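Local coordinates for putative nucleolar GTP-binding protein 1 (Plasmodium falciparum, PDB 2QU8) that binds guanine nucleotide, held here as GDP, and is probably a nucleolar GTPase of the NOG1 family, though its function has not been established, at residues A[92-96]-A[97-101]; A[48-51]-A[52-56]; A[130-133]-A[134-138]. All blocks are in the same frame, centred on the assembly; numbering follows the deposited sequence.

Contact 1 (A[92-96]-A[97-101])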
# COMPACT_ATOMS: atom_id res chain seq x y z
N GLU A 92 -8.60 3.69 -15.74
CA GLU A 92 -9.19 4.00 -17.05
C GLU A 92 -10.45 4.87 -17.00
O GLU A 92 -10.67 5.68 -17.89
CB GLU A 92 -9.55 2.71 -17.78
CG GLU A 92 -8.41 2.02 -18.49
CD GLU A 92 -8.90 0.81 -19.28
OE1 GLU A 92 -9.60 -0.04 -18.68
OE2 GLU A 92 -8.59 0.72 -20.49
N ASN A 93 -11.26 4.67 -15.96
CA ASN A 93 -12.56 5.32 -15.86
C ASN A 93 -12.54 6.63 -15.06
O ASN A 93 -13.54 7.36 -15.04
CB ASN A 93 -13.59 4.35 -15.25
CG ASN A 93 -13.88 3.16 -16.15
OD1 ASN A 93 -13.68 3.21 -17.37
ND2 ASN A 93 -14.38 2.08 -15.55
N ARG A 94 -11.42 6.93 -14.41
CA ARG A 94 -11.28 8.16 -13.63
C ARG A 94 -11.37 9.40 -14.51
O ARG A 94 -10.91 9.39 -15.66
CB ARG A 94 -9.95 8.20 -12.87
CG ARG A 94 -9.68 7.07 -11.89
CD ARG A 94 -10.77 6.86 -10.84
NE ARG A 94 -11.35 5.54 -11.01
CZ ARG A 94 -12.64 5.29 -11.25
NH1 ARG A 94 -13.52 6.27 -11.32
NH2 ARG A 94 -13.04 4.04 -11.39
N ASN A 95 -11.97 10.46 -13.98
CA ASN A 95 -11.94 11.77 -14.62
C ASN A 95 -10.68 12.53 -14.18
O ASN A 95 -9.89 12.02 -13.37
CB ASN A 95 -13.23 12.56 -14.33
CG ASN A 95 -13.46 12.79 -12.83
OD1 ASN A 95 -12.53 13.07 -12.07
ND2 ASN A 95 -14.72 12.67 -12.41
N THR A 96 -10.50 13.75 -14.70
CA THR A 96 -9.31 14.56 -14.37
C THR A 96 -9.14 14.82 -12.87
O THR A 96 -8.10 14.47 -12.30
CB THR A 96 -9.29 15.88 -15.17
OG1 THR A 96 -9.58 15.61 -16.54
CG2 THR A 96 -7.93 16.54 -15.09
N ILE A 97 -10.16 15.37 -12.22
CA ILE A 97 -10.13 15.66 -10.77
C ILE A 97 -9.78 14.43 -9.91
O ILE A 97 -8.98 14.54 -8.97
CB ILE A 97 -11.47 16.28 -10.25
CG1 ILE A 97 -11.89 17.51 -11.07
CG2 ILE A 97 -11.38 16.60 -8.75
CD1 ILE A 97 -10.84 18.60 -11.23
N GLU A 98 -10.37 13.28 -10.23
CA GLU A 98 -10.04 12.02 -9.54
C GLU A 98 -8.57 11.66 -9.73
O GLU A 98 -7.89 11.31 -8.76
CB GLU A 98 -10.94 10.88 -10.02
CG GLU A 98 -12.33 10.85 -9.38
CD GLU A 98 -13.26 9.81 -9.99
OE1 GLU A 98 -13.21 9.60 -11.23
OE2 GLU A 98 -14.04 9.20 -9.24
N MET A 99 -8.10 11.76 -10.97
CA MET A 99 -6.70 11.49 -11.28
C MET A 99 -5.72 12.36 -10.52
O MET A 99 -4.69 11.87 -10.08
CB MET A 99 -6.41 11.58 -12.79
CG MET A 99 -6.52 10.27 -13.54
SD MET A 99 -6.10 8.73 -12.70
CE MET A 99 -4.35 8.88 -12.35
N THR A 100 -6.06 13.65 -10.36
CA THR A 100 -5.22 14.61 -9.63
C THR A 100 -5.14 14.23 -8.16
O THR A 100 -4.08 14.35 -7.53
CB THR A 100 -5.74 16.07 -9.74
OG1 THR A 100 -6.95 16.21 -8.99
CG2 THR A 100 -6.00 16.45 -11.19
N THR A 101 -6.28 13.78 -7.63
CA THR A 101 -6.35 13.26 -6.27
C THR A 101 -5.47 12.02 -6.13
O THR A 101 -4.65 11.93 -5.21
CB THR A 101 -7.82 12.95 -5.85
OG1 THR A 101 -8.66 14.07 -6.14
CG2 THR A 101 -7.91 12.65 -4.37
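Asn-95 and Glu-98 trade bonds in both directions, each side chain taking the backbone N-H of the other, in a capping box that opens helix 96-106. Asn-95 is the N-cap: its OD1 accepts from Glu-98 N at 2.8 Å, the donor lying almost in line with the amide C=O. The side chain turns back over the first helical turn because CG sits between the backbone N and the carbonyl carbon (chi1 59°). In return Glu-98, extended beyond CG, brings OE1 to within 3.1 Å of Asn-95 N, which it meets with the anti lone pair, the one away from OE2. The two side chains cross at about a right angle. The box gives acceptors to Glu-98 N, which has no preceding helical turn to bond to, and to Asn-95 N; Met-99 N makes the first regular bond, to Asn-95 O at 3.0 Å.

The same OE1 also takes a weak bond from Arg-94 NH1, 3.3 Å away, as part of a salt bridge. Glu-98 OE1 lies at the edge of the guanidinium and in its plane, while the carboxylate stands nearly perpendicular, with 85° between the planes. The Arg-94 chain, bent at chi2 and chi3, then passes Met-99 at about a right angle; Leu-86, earlier in the same loop, touches Glu-98. Against the aliphatic root of the arginine rests the thioether, with Met-99 SD 3.9 Å from Arg-94 CB.

Contact 2 (A[48-51]-A[52-56])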
# COMPACT_ATOMS: atom_id res chain seq x y z
N ILE A 48 -7.39 -1.51 12.76
CA ILE A 48 -6.60 -2.29 13.71
C ILE A 48 -5.31 -1.58 14.13
O ILE A 48 -5.08 -1.36 15.33
CB ILE A 48 -6.31 -3.70 13.15
CG1 ILE A 48 -7.61 -4.51 13.11
CG2 ILE A 48 -5.27 -4.43 13.99
CD1 ILE A 48 -7.59 -5.64 12.13
N VAL A 49 -4.49 -1.19 13.16
CA VAL A 49 -3.16 -0.63 13.44
C VAL A 49 -3.22 0.78 14.03
O VAL A 49 -2.32 1.19 14.75
CB VAL A 49 -2.20 -0.68 12.21
CG1 VAL A 49 -2.07 -2.10 11.69
CG2 VAL A 49 -2.65 0.28 11.09
N SER A 50 -4.29 1.52 13.75
CA SER A 50 -4.42 2.86 14.28
C SER A 50 -5.28 2.92 15.56
O SER A 50 -5.50 4.00 16.10
CB SER A 50 -4.99 3.80 13.22
OG SER A 50 -6.33 3.47 12.97
N ARG A 51 -5.72 1.76 16.03
CA ARG A 51 -6.70 1.65 17.13
C ARG A 51 -7.89 2.58 16.89
O ARG A 51 -8.36 3.27 17.81
CB ARG A 51 -6.05 1.92 18.50
CG ARG A 51 -4.78 1.12 18.78
CD ARG A 51 -5.07 -0.36 18.81
NE ARG A 51 -3.98 -1.15 19.40
CZ ARG A 51 -3.21 -2.01 18.73
NH1 ARG A 51 -2.25 -2.66 19.37
NH2 ARG A 51 -3.39 -2.21 17.43
N ALA A 52 -8.35 2.60 15.64
CA ALA A 52 -9.45 3.47 15.18
C ALA A 52 -9.23 4.97 15.37
O ALA A 52 -10.19 5.75 15.35
CB ALA A 52 -10.80 3.02 15.78
N ASN A 53 -7.97 5.40 15.52
CA ASN A 53 -7.65 6.83 15.56
C ASN A 53 -7.64 7.35 14.13
O ASN A 53 -6.59 7.49 13.51
CB ASN A 53 -6.33 7.11 16.28
CG ASN A 53 -6.04 8.61 16.41
OD1 ASN A 53 -4.95 9.00 16.84
ND2 ASN A 53 -7.01 9.45 16.04
N VAL A 54 -8.84 7.63 13.63
CA VAL A 54 -9.08 7.80 12.21
C VAL A 54 -9.88 9.07 11.97
O VAL A 54 -10.96 9.27 12.55
CB VAL A 54 -9.82 6.55 11.62
CG1 VAL A 54 -10.37 6.83 10.22
CG2 VAL A 54 -8.90 5.32 11.62
N ASP A 55 -9.33 9.94 11.14
CA ASP A 55 -10.05 11.11 10.70
C ASP A 55 -10.75 10.80 9.38
O ASP A 55 -10.13 10.30 8.44
CB ASP A 55 -9.12 12.32 10.58
CG ASP A 55 -8.70 12.86 11.94
OD1 ASP A 55 -7.49 13.07 12.15
OD2 ASP A 55 -9.59 13.05 12.81
N VAL A 56 -12.05 11.06 9.35
CA VAL A 56 -12.84 10.88 8.15
C VAL A 56 -12.90 12.21 7.43
O VAL A 56 -13.43 13.19 7.95
CB VAL A 56 -14.27 10.34 8.46
CG1 VAL A 56 -15.03 10.05 7.16
CG2 VAL A 56 -14.19 9.09 9.31
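Ser-50 turns its OG into the position between its own backbone N and carbonyl carbon (chi1 69°), while Val-54 sets CG2 beside its backbone N, anti to the carbonyl carbon; the hydroxyl and the methyl meet at 3.4 Å between Ser-50 OG and Val-54 CG2. The chain between them reverses in a type I' beta turn from Ser-50 to Asn-53, whose two central residues, Arg-51 and Ala-52, both have positive phi. Asn-53 N closes the turn on Ser-50 O at 2.9 Å, coming from well above the carbonyl plane. Asn-53, last in this turn, is also the centre of an inverse gamma turn that leads into strand 54-57, and its CB lies 3.2 Å from Ser-50 O.

The same reversal ends helix 42-49. Arg-51, at phi 48°, is the first residue to leave helical geometry and forms a Schellman motif. Its side chain then doubles back: a bend at chi2 carries the guanidinium to the last helical turn, where Arg-51 NH2 gives a hydrogen bond of 2.8 Å to Ile-48 O. The acceptor lies in the guanidinium plane. Arg-51 N also bonds to Ile-48 O, at 3.3 Å, and the two donors reach that oxygen from opposite faces of its carbonyl plane. Glu-193 makes a weak, long ion pair with the same NH2.

Ser-50 OG is hydrogen-bonded to Met-46 O, one turn back in the helix, and Asn-47 touches Ala-52 and Val-54. Asn-53 pairs through its backbone with His-70 of strand 66-73. A cationic group placed at the C-terminal end of a helix would probably be favoured by the helix dipole, and with two donors on Ile-48 O this last-turn carbonyl is held by both the backbone and the side chain of Arg-51.

Contact 3 (A[130-133]-A[134-138])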
# COMPACT_ATOMS: atom_id res chain seq x y z
N ILE A 130 -4.30 -9.31 -8.97
CA ILE A 130 -2.96 -9.03 -9.47
C ILE A 130 -3.03 -8.12 -10.71
O ILE A 130 -2.28 -7.16 -10.83
CB ILE A 130 -2.16 -10.32 -9.73
CG1 ILE A 130 -1.77 -10.97 -8.40
CG2 ILE A 130 -0.91 -10.01 -10.54
CD1 ILE A 130 -1.04 -12.32 -8.52
N ASN A 131 -3.95 -8.42 -11.63
CA ASN A 131 -4.25 -7.53 -12.74
C ASN A 131 -4.51 -6.09 -12.29
O ASN A 131 -4.02 -5.15 -12.90
CB ASN A 131 -5.42 -8.05 -13.57
CG ASN A 131 -5.05 -9.23 -14.45
OD1 ASN A 131 -3.96 -9.81 -14.33
ND2 ASN A 131 -5.96 -9.62 -15.33
N LEU A 132 -5.29 -5.93 -11.22
CA LEU A 132 -5.52 -4.60 -10.64
C LEU A 132 -4.20 -3.96 -10.20
O LEU A 132 -3.97 -2.78 -10.47
CB LEU A 132 -6.51 -4.67 -9.47
CG LEU A 132 -6.71 -3.42 -8.60
CD1 LEU A 132 -7.18 -2.22 -9.42
CD2 LEU A 132 -7.68 -3.69 -7.45
N PHE A 133 -3.36 -4.74 -9.53
CA PHE A 133 -2.07 -4.26 -9.04
C PHE A 133 -1.19 -3.69 -10.16
O PHE A 133 -0.64 -2.60 -10.02
CB PHE A 133 -1.30 -5.35 -8.28
CG PHE A 133 0.11 -4.95 -7.94
CD1 PHE A 133 0.35 -3.99 -6.97
CD2 PHE A 133 1.18 -5.52 -8.61
CE1 PHE A 133 1.65 -3.60 -6.66
CE2 PHE A 133 2.49 -5.15 -8.30
CZ PHE A 133 2.73 -4.19 -7.33
N TYR A 134 -1.06 -4.43 -11.26
CA TYR A 134 -0.26 -3.97 -12.39
C TYR A 134 -0.85 -2.71 -12.99
O TYR A 134 -0.13 -1.79 -13.37
CB TYR A 134 -0.15 -5.04 -13.47
CG TYR A 134 0.61 -6.28 -13.08
CD1 TYR A 134 1.87 -6.22 -12.49
CD2 TYR A 134 0.08 -7.54 -13.34
CE1 TYR A 134 2.57 -7.39 -12.14
CE2 TYR A 134 0.76 -8.69 -13.01
CZ TYR A 134 2.00 -8.62 -12.41
OH TYR A 134 2.65 -9.80 -12.10
N SER A 135 -2.18 -2.66 -13.04
CA SER A 135 -2.91 -1.58 -13.68
C SER A 135 -2.72 -0.24 -12.97
O SER A 135 -2.83 0.82 -13.60
CB SER A 135 -4.40 -1.95 -13.77
OG SER A 135 -5.22 -0.81 -13.88
N ILE A 136 -2.41 -0.29 -11.68
CA ILE A 136 -2.34 0.92 -10.86
C ILE A 136 -1.01 1.17 -10.13
O ILE A 136 -0.86 2.19 -9.46
CB ILE A 136 -3.51 0.98 -9.82
CG1 ILE A 136 -3.29 -0.01 -8.67
CG2 ILE A 136 -4.88 0.80 -10.49
CD1 ILE A 136 -4.09 0.32 -7.44
N LYS A 137 -0.06 0.24 -10.25
CA LYS A 137 1.20 0.40 -9.53
C LYS A 137 2.12 1.37 -10.27
O LYS A 137 3.13 1.84 -9.72
CB LYS A 137 1.87 -0.96 -9.26
CG LYS A 137 3.13 -1.30 -10.05
CD LYS A 137 2.84 -2.02 -11.34
CE LYS A 137 4.15 -2.32 -12.07
NZ LYS A 137 3.96 -3.22 -13.24
N SER A 138 1.75 1.68 -11.51
CA SER A 138 2.46 2.64 -12.35
C SER A 138 2.33 4.09 -11.87
O SER A 138 3.22 4.91 -12.12
CB SER A 138 2.01 2.49 -13.82
OG SER A 138 0.71 1.92 -13.92
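The backbone of 130-137 is helical, with Tyr-134 N on Ile-130 O at 3.0 Å, but the bonds weaken toward the C-terminal end, where Ile-136 N is weakly shared between Leu-132 O and Phe-133 O. Ile-130 and Tyr-134 lie side by side, pointing the same way, and the branch methyl Ile-130 CG2 comes to 3.3 Å from Tyr-134 CE2. With CG anti to the backbone N (chi1 172°), the Phe-133 ring leans toward the C-terminal end of the helix, where Lys-137 CB covers one face in a CH-pi contact 4.0 Å from the ring centroid. Phe-133 and Tyr-134 meet obliquely, their planes 53° apart.

In this G-domain fold, helix 126-137 packs on the central sheet beside helix 162-174. Phe-133 packs between the sheet and helix 162-174, its ring edge-to-face with Phe-114 of strand 110-117 and its side chain touching Ile-145, Ile-147 and Ile-171, while Tyr-134 OH has a weak bond to Asn-174 ND2. Leu-132 CD1 meets Ile-136 CG2 at 3.9 Å; both residues rest on Phe-114, and Leu-132 also touches Ala-37, within the probable P-loop (Walker A).

From the N terminus the three contacts follow in series, none nested in or crossing another, and each is a local contact within one continuous stretch. Contact 2 comes first, reversing the chain from helix 42-49 into edge strand 54-57. Contact 1 starts helix 96-106 after the loop that follows strand 76-82, and contact 3 forms the last turns of helix 126-137, after strand 110-117. Contacts 2 and 3 lie on opposite sides of the chain's centre, their centres about 26 Å apart. Contacts 1 and 3 are closer, with nearest atoms about 6 Å apart but no touch. Ala-90 and Phe-91, just before 92-96, touch Ser-135 and Ile-136 of contact 3.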